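Local atomic coordinates of dihydroorotase (Agrobacterium tumefaciens, PDB entry 2OGJ), a protein that hydrolyses acetyl esters such as acetyl-(R)-mandelate in vitro and belongs to the zinc-dependent amidohydrolase superfamily. Residues His79-Pro91 with Gly116-Ile129. Residues are numbered along the deposited sequence; the frame is centred on the assembly and turned at random.
Sequences HIWHGGTDISIRP and GFREYIIEPSRERI. With ZN (zinc ion), chain G.
Trp81, Ile80 and Pro91, on the loop that follows strand 77-78, pack against helix 114-122 and the start of strand 128-132 in a largely buried, mainly apolar contact without a hydrogen bond between the two segments. The Trp81 indole lies between Gly84 CA on one face and Phe117 on the other, where Phe117 CB stands 4.1 Å from the centroid of the five-membered ring as a CH-pi contact. Phe117 turns its edge to the same face, with the planes at 71° and CD1 3.7 Å from Trp81 CG. At the indole's own edge, CH2 meets Tyr120 CD2 at 3.8 Å, and Trp81 NE1 is hydrogen-bonded to Asn113 OD1. The His-X-His metal motif of the amidohydrolase TIM barrel runs from strand 77-78 (His77) into this loop: His79 NE2 binds zinc at 2.2 Å, together with His77, the carboxylated Lys175 and Asp291, so the packing begins one residue beyond a metal ligand. CG1 and CG2 of Ile121 both lie against Ile80 O. Its CG2, anti to the backbone N, also faces Pro91 CG. Farther along, Ile80 CD1 meets Ile129 CG2 tip to tip at 3.9 Å. Ser125 OG, which touches Pro91 CG, gives its proton to Ile121 O (2.8 Å), in the carbonyl plane, linking the type I turn Ile122-Ser125 back to Ile121. Beyond Trp81, His82 NE2 is hydrogen-bonded to Glu119 OE1 of the second subunit, and Tyr120 packs on Gly83 of that subunit.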
ATOM      1  N   HIS A  79     -18.676 -20.908 -13.795  1.00 33.45           N
ATOM      2  CA  HIS A  79     -18.926 -19.538 -13.383  1.00 34.14           C
ATOM      3  C   HIS A  79     -20.206 -19.101 -14.063  1.00 34.02           C
ATOM      4  O   HIS A  79     -20.211 -18.680 -15.222  1.00 34.12           O
ATOM      5  CB  HIS A  79     -17.735 -18.665 -13.761  1.00 35.18           C
ATOM      6  CG  HIS A  79     -16.482 -19.047 -13.038  1.00 34.83           C
ATOM      7  ND1 HIS A  79     -16.277 -18.754 -11.708  1.00 33.21           N
ATOM      8  CD2 HIS A  79     -15.414 -19.783 -13.425  1.00 36.14           C
ATOM      9  CE1 HIS A  79     -15.143 -19.295 -11.307  1.00 34.59           C
ATOM     10  NE2 HIS A  79     -14.598 -19.928 -12.331  1.00 36.98           N
ATOM     11  N   ILE A  80     -21.290 -19.217 -13.306  1.00 33.26           N
ATOM     12  CA  ILE A  80     -22.611 -18.910 -13.788  1.00 32.82           C
ATOM     13  C   ILE A  80     -23.291 -17.724 -13.096  1.00 34.14           C
ATOM     14  O   ILE A  80     -24.527 -17.660 -13.016  1.00 34.00           O
ATOM     15  CB  ILE A  80     -23.480 -20.168 -13.676  1.00 31.37           C
ATOM     16  CG1 ILE A  80     -23.324 -20.775 -12.280  1.00 30.58           C
ATOM     17  CG2 ILE A  80     -23.058 -21.197 -14.753  1.00 29.61           C
ATOM     18  CD1 ILE A  80     -24.074 -22.089 -12.128  1.00 30.21           C
ATOM     19  N   TRP A  81     -22.488 -16.781 -12.606  1.00 34.71           N
ATOM     20  CA  TRP A  81     -23.037 -15.590 -11.969  1.00 35.80           C
ATOM     21  C   TRP A  81     -23.217 -14.588 -13.114  1.00 35.77           C
ATOM     22  O   TRP A  81     -22.642 -13.497 -13.088  1.00 33.33           O
ATOM     23  CB  TRP A  81     -22.047 -15.045 -10.934  1.00 35.94           C
ATOM     24  CG  TRP A  81     -22.630 -14.106  -9.889  1.00 37.81           C
ATOM     25  CD1 TRP A  81     -22.045 -13.739  -8.704  1.00 37.77           C
ATOM     26  CD2 TRP A  81     -23.867 -13.375  -9.961  1.00 38.06           C
ATOM     27  NE1 TRP A  81     -22.831 -12.826  -8.042  1.00 36.40           N
ATOM     28  CE2 TRP A  81     -23.953 -12.583  -8.791  1.00 37.63           C
ATOM     29  CE3 TRP A  81     -24.907 -13.309 -10.899  1.00 38.86           C
ATOM     30  CZ2 TRP A  81     -25.035 -11.735  -8.538  1.00 38.39           C
ATOM     31  CZ3 TRP A  81     -25.987 -12.466 -10.645  1.00 38.03           C
ATOM     32  CH2 TRP A  81     -26.039 -11.691  -9.474  1.00 38.86           C
ATOM     33  N   HIS A  82     -23.992 -14.998 -14.126  1.00 36.46           N
ATOM     34  CA  HIS A  82     -24.283 -14.204 -15.320  1.00 35.23           C
ATOM     35  C   HIS A  82     -24.887 -12.850 -14.946  1.00 34.98           C
ATOM     36  O   HIS A  82     -25.787 -12.759 -14.114  1.00 33.95           O
ATOM     37  CB  HIS A  82     -25.250 -14.970 -16.210  1.00 36.93           C
ATOM     38  CG  HIS A  82     -25.788 -14.160 -17.345  1.00 38.96           C
ATOM     39  ND1 HIS A  82     -25.106 -13.996 -18.530  1.00 39.16           N
ATOM     40  CD2 HIS A  82     -26.909 -13.404 -17.444  1.00 37.87           C
ATOM     41  CE1 HIS A  82     -25.781 -13.169 -19.311  1.00 38.76           C
ATOM     42  NE2 HIS A  82     -26.876 -12.795 -18.674  1.00 38.73           N
ATOM     43  N   GLY A  83     -24.387 -11.796 -15.572  1.00 33.27           N
ATOM     44  CA  GLY A  83     -24.868 -10.467 -15.260  1.00 36.43           C
ATOM     45  C   GLY A  83     -24.244  -9.899 -13.990  1.00 38.58           C
ATOM     46  O   GLY A  83     -23.789  -8.758 -13.996  1.00 39.67           O
ATOM     47  N   GLY A  84     -24.226 -10.680 -12.906  1.00 39.29           N
ATOM     48  CA  GLY A  84     -23.648 -10.219 -11.646  1.00 39.98           C
ATOM     49  C   GLY A  84     -22.155  -9.961 -11.734  1.00 39.26           C
ATOM     50  O   GLY A  84     -21.618  -9.030 -11.137  1.00 39.75           O
ATOM     51  N   THR A  85     -21.481 -10.808 -12.490  1.00 39.43           N
ATOM     52  CA  THR A  85     -20.054 -10.673 -12.705  1.00 37.98           C
ATOM     53  C   THR A  85     -19.889 -10.513 -14.202  1.00 38.49           C
ATOM     54  O   THR A  85     -20.830 -10.730 -14.955  1.00 40.23           O
ATOM     55  CB  THR A  85     -19.297 -11.934 -12.304  1.00 36.91           C
ATOM     56  OG1 THR A  85     -19.665 -12.994 -13.193  1.00 33.63           O
ATOM     57  CG2 THR A  85     -19.606 -12.317 -10.843  1.00 32.33           C
ATOM     58  N   ASP A  86     -18.691 -10.159 -14.636  1.00 37.98           N
ATOM     59  CA  ASP A  86     -18.420  -9.962 -16.048  1.00 38.83           C
ATOM     60  C   ASP A  86     -18.018 -11.227 -16.809  1.00 39.34           C
ATOM     61  O   ASP A  86     -18.359 -11.405 -17.982  1.00 39.28           O
ATOM     62  CB  ASP A  86     -17.305  -8.923 -16.186  1.00 40.44           C
ATOM     63  CG  ASP A  86     -15.928  -9.442 -15.694  1.00 42.88           C
ATOM     64  OD1 ASP A  86     -15.840 -10.276 -14.755  1.00 39.40           O
ATOM     65  OD2 ASP A  86     -14.905  -8.984 -16.247  1.00 47.13           O
ATOM     66  N   ILE A  87     -17.295 -12.100 -16.116  1.00 39.66           N
ATOM     67  CA  ILE A  87     -16.736 -13.326 -16.681  1.00 38.43           C
ATOM     68  C   ILE A  87     -17.640 -14.551 -16.814  1.00 36.02           C
ATOM     69  O   ILE A  87     -17.345 -15.448 -17.593  1.00 32.38           O
ATOM     70  CB  ILE A  87     -15.452 -13.725 -15.865  1.00 40.69           C
ATOM     71  CG1 ILE A  87     -14.531 -14.564 -16.738  1.00 42.54           C
ATOM     72  CG2 ILE A  87     -15.822 -14.520 -14.615  1.00 37.31           C
ATOM     73  CD1 ILE A  87     -14.184 -13.892 -18.042  1.00 42.30           C
ATOM     74  N   SER A  88     -18.735 -14.573 -16.060  1.00 35.33           N
ATOM     75  CA  SER A  88     -19.684 -15.690 -16.041  1.00 35.52           C
ATOM     76  C   SER A  88     -20.531 -15.880 -17.280  1.00 37.58           C
ATOM     77  O   SER A  88     -20.779 -14.945 -18.030  1.00 39.19           O
ATOM     78  CB  SER A  88     -20.652 -15.553 -14.869  1.00 34.01           C
ATOM     79  OG  SER A  88     -19.995 -15.638 -13.626  1.00 32.91           O
ATOM     80  N   ILE A  89     -20.990 -17.116 -17.466  1.00 38.04           N
ATOM     81  CA  ILE A  89     -21.856 -17.493 -18.575  1.00 36.50           C
ATOM     82  C   ILE A  89     -23.194 -17.843 -17.942  1.00 36.70           C
ATOM     83  O   ILE A  89     -23.369 -17.692 -16.737  1.00 36.89           O
ATOM     84  CB  ILE A  89     -21.304 -18.721 -19.356  1.00 37.27           C
ATOM     85  CG1 ILE A  89     -20.969 -19.861 -18.400  1.00 35.40           C
ATOM     86  CG2 ILE A  89     -20.077 -18.325 -20.145  1.00 36.09           C
ATOM     87  CD1 ILE A  89     -20.400 -21.083 -19.100  1.00 34.96           C
ATOM     88  N   ARG A  90     -24.148 -18.304 -18.735  1.00 37.32           N
ATOM     89  CA  ARG A  90     -25.463 -18.654 -18.187  1.00 38.67           C
ATOM     90  C   ARG A  90     -25.506 -20.138 -17.840  1.00 37.22           C
ATOM     91  O   ARG A  90     -24.752 -20.924 -18.400  1.00 38.09           O
ATOM     92  CB  ARG A  90     -26.563 -18.353 -19.218  1.00 40.04           C
ATOM     93  CG  ARG A  90     -26.616 -16.896 -19.704  1.00 38.28           C
ATOM     94  CD  ARG A  90     -27.645 -16.781 -20.816  1.00 38.98           C
ATOM     95  NE  ARG A  90     -27.602 -15.499 -21.520  1.00 40.48           N
ATOM     96  CZ  ARG A  90     -28.312 -14.419 -21.186  1.00 39.82           C
ATOM     97  NH1 ARG A  90     -29.147 -14.441 -20.139  1.00 32.44           N
ATOM     98  NH2 ARG A  90     -28.182 -13.307 -21.904  1.00 37.22           N
ATOM     99  N   PRO A  91     -26.357 -20.541 -16.881  1.00 36.66           N
ATOM    100  CA  PRO A  91     -26.367 -21.976 -16.606  1.00 37.69           C
ATOM    101  C   PRO A  91     -26.927 -22.764 -17.792  1.00 39.35           C
ATOM    102  O   PRO A  91     -26.578 -23.925 -17.994  1.00 40.33           O
ATOM    103  CB  PRO A  91     -27.218 -22.094 -15.342  1.00 36.98           C
ATOM    104  CG  PRO A  91     -27.964 -20.815 -15.282  1.00 38.25           C
ATOM    105  CD  PRO A  91     -27.004 -19.802 -15.785  1.00 36.10           C
ATOM    106  N   GLY A 116     -27.881 -12.011  -4.726  1.00 35.74           N
ATOM    107  CA  GLY A 116     -28.183 -11.759  -6.118  1.00 36.70           C
ATOM    108  C   GLY A 116     -28.035 -13.048  -6.901  1.00 38.15           C
ATOM    109  O   GLY A 116     -28.850 -13.356  -7.766  1.00 41.41           O
ATOM    110  N   PHE A 117     -27.001 -13.818  -6.597  1.00 37.22           N
ATOM    111  CA  PHE A 117     -26.779 -15.074  -7.278  1.00 36.86           C
ATOM    112  C   PHE A 117     -27.952 -16.010  -7.006  1.00 37.19           C
ATOM    113  O   PHE A 117     -28.471 -16.640  -7.917  1.00 37.45           O
ATOM    114  CB  PHE A 117     -25.485 -15.713  -6.777  1.00 35.58           C
ATOM    115  CG  PHE A 117     -25.119 -16.999  -7.478  1.00 33.72           C
ATOM    116  CD1 PHE A 117     -24.610 -16.981  -8.769  1.00 31.07           C
ATOM    117  CD2 PHE A 117     -25.268 -18.224  -6.842  1.00 32.86           C
ATOM    118  CE1 PHE A 117     -24.255 -18.153  -9.420  1.00 29.30           C
ATOM    119  CE2 PHE A 117     -24.908 -19.418  -7.501  1.00 32.33           C
ATOM    120  CZ  PHE A 117     -24.405 -19.371  -8.784  1.00 29.76           C
ATOM    121  N   ARG A 118     -28.383 -16.086  -5.755  1.00 37.34           N
ATOM    122  CA  ARG A 118     -29.487 -16.967  -5.383  1.00 37.65           C
ATOM    123  C   ARG A 118     -30.784 -16.664  -6.129  1.00 37.19           C
ATOM    124  O   ARG A 118     -31.443 -17.563  -6.653  1.00 32.70           O
ATOM    125  CB  ARG A 118     -29.739 -16.867  -3.874  1.00 38.92           C
ATOM    126  CG  ARG A 118     -30.741 -17.896  -3.336  1.00 43.00           C
ATOM    127  CD  ARG A 118     -31.178 -17.617  -1.908  1.00 43.52           C
ATOM    128  NE  ARG A 118     -31.765 -16.289  -1.803  1.00 48.16           N
ATOM    129  CZ  ARG A 118     -31.309 -15.339  -0.991  1.00 49.43           C
ATOM    130  NH1 ARG A 118     -30.262 -15.577  -0.206  1.00 51.89           N
ATOM    131  NH2 ARG A 118     -31.882 -14.146  -0.978  1.00 47.70           N
ATOM    132  N   GLU A 119     -31.135 -15.384  -6.173  1.00 39.16           N
ATOM    133  CA  GLU A 119     -32.366 -14.958  -6.809  1.00 40.45           C
ATOM    134  C   GLU A 119     -32.367 -15.019  -8.321  1.00 39.84           C
ATOM    135  O   GLU A 119     -33.353 -15.446  -8.903  1.00 40.20           O
ATOM    136  CB  GLU A 119     -32.726 -13.541  -6.370  1.00 41.82           C
ATOM    137  CG  GLU A 119     -34.148 -13.146  -6.724  1.00 47.15           C
ATOM    138  CD  GLU A 119     -34.455 -11.689  -6.428  1.00 51.88           C
ATOM    139  OE1 GLU A 119     -34.317 -11.258  -5.253  1.00 53.20           O
ATOM    140  OE2 GLU A 119     -34.844 -10.975  -7.381  1.00 55.27           O
ATOM    141  N   TYR A 120     -31.281 -14.588  -8.963  1.00 39.87           N
ATOM    142  CA  TYR A 120     -31.218 -14.605 -10.430  1.00 39.64           C
ATOM    143  C   TYR A 120     -30.736 -15.898 -11.041  1.00 37.96           C
ATOM    144  O   TYR A 120     -31.193 -16.266 -12.116  1.00 39.46           O
ATOM    145  CB  TYR A 120     -30.322 -13.498 -10.985  1.00 39.63           C
ATOM    146  CG  TYR A 120     -30.725 -12.113 -10.604  1.00 39.90           C
ATOM    147  CD1 TYR A 120     -32.033 -11.667 -10.807  1.00 39.31           C
ATOM    148  CD2 TYR A 120     -29.800 -11.238 -10.035  1.00 39.45           C
ATOM    149  CE1 TYR A 120     -32.417 -10.383 -10.449  1.00 40.66           C
ATOM    150  CE2 TYR A 120     -30.170  -9.947  -9.671  1.00 41.17           C
ATOM    151  CZ  TYR A 120     -31.483  -9.526  -9.878  1.00 42.31           C
ATOM    152  OH  TYR A 120     -31.868  -8.257  -9.503  1.00 45.24           O
ATOM    153  N   ILE A 121     -29.810 -16.587 -10.386  1.00 37.45           N
ATOM    154  CA  ILE A 121     -29.287 -17.823 -10.962  1.00 38.63           C
ATOM    155  C   ILE A 121     -29.809 -19.130 -10.369  1.00 39.09           C
ATOM    156  O   ILE A 121     -30.280 -19.994 -11.100  1.00 39.20           O
ATOM    157  CB  ILE A 121     -27.744 -17.848 -10.911  1.00 37.14           C
ATOM    158  CG1 ILE A 121     -27.195 -16.539 -11.479  1.00 35.97           C
ATOM    159  CG2 ILE A 121     -27.215 -19.038 -11.694  1.00 34.57           C
ATOM    160  CD1 ILE A 121     -27.695 -16.207 -12.880  1.00 36.24           C
ATOM    161  N   ILE A 122     -29.729 -19.275  -9.052  1.00 39.43           N
ATOM    162  CA  ILE A 122     -30.172 -20.506  -8.411  1.00 39.63           C
ATOM    163  C   ILE A 122     -31.655 -20.804  -8.499  1.00 39.53           C
ATOM    164  O   ILE A 122     -32.044 -21.763  -9.147  1.00 41.27           O
ATOM    165  CB  ILE A 122     -29.782 -20.552  -6.909  1.00 38.53           C
ATOM    166  CG1 ILE A 122     -28.262 -20.488  -6.738  1.00 36.03           C
ATOM    167  CG2 ILE A 122     -30.258 -21.846  -6.295  1.00 37.16           C
ATOM    168  CD1 ILE A 122     -27.831 -20.439  -5.300  1.00 29.90           C
ATOM    169  N   GLU A 123     -32.478 -19.991  -7.852  1.00 40.77           N
ATOM    170  CA  GLU A 123     -33.925 -20.224  -7.810  1.00 42.26           C
ATOM    171  C   GLU A 123     -34.648 -20.458  -9.139  1.00 41.43           C
ATOM    172  O   GLU A 123     -35.452 -21.386  -9.252  1.00 41.10           O
ATOM    173  CB  GLU A 123     -34.597 -19.093  -7.021  1.00 43.67           C
ATOM    174  CG  GLU A 123     -34.123 -19.037  -5.550  1.00 48.60           C
ATOM    175  CD  GLU A 123     -34.417 -17.704  -4.841  1.00 50.85           C
ATOM    176  OE1 GLU A 123     -34.817 -16.728  -5.514  1.00 53.54           O
ATOM    177  OE2 GLU A 123     -34.230 -17.620  -3.606  1.00 51.89           O
ATOM    178  N   PRO A 124     -34.366 -19.636 -10.162  1.00 41.38           N
ATOM    179  CA  PRO A 124     -35.042 -19.839 -11.444  1.00 41.47           C
ATOM    180  C   PRO A 124     -34.505 -20.958 -12.344  1.00 42.22           C
ATOM    181  O   PRO A 124     -35.140 -21.284 -13.344  1.00 43.26           O
ATOM    182  CB  PRO A 124     -34.924 -18.466 -12.111  1.00 39.63           C
ATOM    183  CG  PRO A 124     -33.607 -17.984 -11.639  1.00 37.26           C
ATOM    184  CD  PRO A 124     -33.641 -18.352 -10.163  1.00 39.00           C
ATOM    185  N   SER A 125     -33.363 -21.551 -12.006  1.00 42.23           N
ATOM    186  CA  SER A 125     -32.782 -22.601 -12.850  1.00 44.18           C
ATOM    187  C   SER A 125     -33.403 -23.985 -12.692  1.00 46.22           C
ATOM    188  O   SER A 125     -33.842 -24.350 -11.592  1.00 46.76           O
ATOM    189  CB  SER A 125     -31.279 -22.720 -12.591  1.00 42.02           C
ATOM    190  OG  SER A 125     -30.545 -21.702 -13.248  1.00 41.07           O
ATOM    191  N   ARG A 126     -33.427 -24.767 -13.776  1.00 47.01           N
ATOM    192  CA  ARG A 126     -33.981 -26.112 -13.667  1.00 47.87           C
ATOM    193  C   ARG A 126     -32.970 -27.102 -13.113  1.00 46.32           C
ATOM    194  O   ARG A 126     -33.353 -28.160 -12.621  1.00 47.18           O
ATOM    195  CB  ARG A 126     -34.589 -26.636 -14.997  1.00 49.77           C
ATOM    196  CG  ARG A 126     -33.898 -26.343 -16.324  1.00 51.63           C
ATOM    197  CD  ARG A 126     -34.511 -27.280 -17.380  1.00 57.56           C
ATOM    198  NE  ARG A 126     -34.375 -26.914 -18.798  1.00 60.28           N
ATOM    199  CZ  ARG A 126     -33.321 -26.307 -19.343  1.00 64.37           C
ATOM    200  NH1 ARG A 126     -32.267 -25.955 -18.601  1.00 65.95           N
ATOM    201  NH2 ARG A 126     -33.307 -26.080 -20.651  1.00 64.62           N
ATOM    202  N   GLU A 127     -31.686 -26.748 -13.164  1.00 44.58           N
ATOM    203  CA  GLU A 127     -30.635 -27.616 -12.643  1.00 42.64           C
ATOM    204  C   GLU A 127     -30.406 -27.371 -11.160  1.00 41.86           C
ATOM    205  O   GLU A 127     -30.935 -26.421 -10.591  1.00 41.97           O
ATOM    206  CB  GLU A 127     -29.322 -27.378 -13.385  1.00 41.52           C
ATOM    207  CG  GLU A 127     -29.457 -27.509 -14.890  1.00 41.97           C
ATOM    208  CD  GLU A 127     -29.776 -26.187 -15.577  1.00 41.16           C
ATOM    209  OE1 GLU A 127     -30.353 -25.283 -14.919  1.00 41.06           O
ATOM    210  OE2 GLU A 127     -29.463 -26.063 -16.783  1.00 38.04           O
ATOM    211  N   ARG A 128     -29.624 -28.241 -10.535  1.00 41.50           N
ATOM    212  CA  ARG A 128     -29.312 -28.077  -9.129  1.00 41.95           C
ATOM    213  C   ARG A 128     -28.111 -27.153  -9.159  1.00 42.16           C
ATOM    214  O   ARG A 128     -27.103 -27.444  -9.816  1.00 41.84           O
ATOM    215  CB  ARG A 128     -28.916 -29.405  -8.487  1.00 42.03           C
ATOM    216  CG  ARG A 128     -28.616 -29.316  -6.996  1.00 42.57           C
ATOM    217  CD  ARG A 128     -27.988 -30.602  -6.503  1.00 45.00           C
ATOM    218  NE  ARG A 128     -28.690 -31.753  -7.066  1.00 49.10           N
ATOM    219  CZ  ARG A 128     -29.794 -32.288  -6.556  1.00 50.32           C
ATOM    220  NH1 ARG A 128     -30.332 -31.787  -5.448  1.00 53.65           N
ATOM    221  NH2 ARG A 128     -30.370 -33.309  -7.173  1.00 49.29           N
ATOM    222  N   ILE A 129     -28.215 -26.030  -8.466  1.00 41.37           N
ATOM    223  CA  ILE A 129     -27.123 -25.088  -8.446  1.00 40.89           C
ATOM    224  C   ILE A 129     -26.655 -24.761  -7.031  1.00 40.42           C
ATOM    225  O   ILE A 129     -27.401 -24.241  -6.185  1.00 38.42           O
ATOM    226  CB  ILE A 129     -27.525 -23.847  -9.240  1.00 40.35           C
ATOM    227  CG1 ILE A 129     -27.752 -24.267 -10.695  1.00 39.47           C
ATOM    228  CG2 ILE A 129     -26.466 -22.770  -9.127  1.00 40.27           C
ATOM    229  CD1 ILE A 129     -28.330 -23.209 -11.540  1.00 41.44           C
TER
HETATM  230 ZN    ZN G 418     -12.537 -20.657 -12.100  1.00 42.94          ZN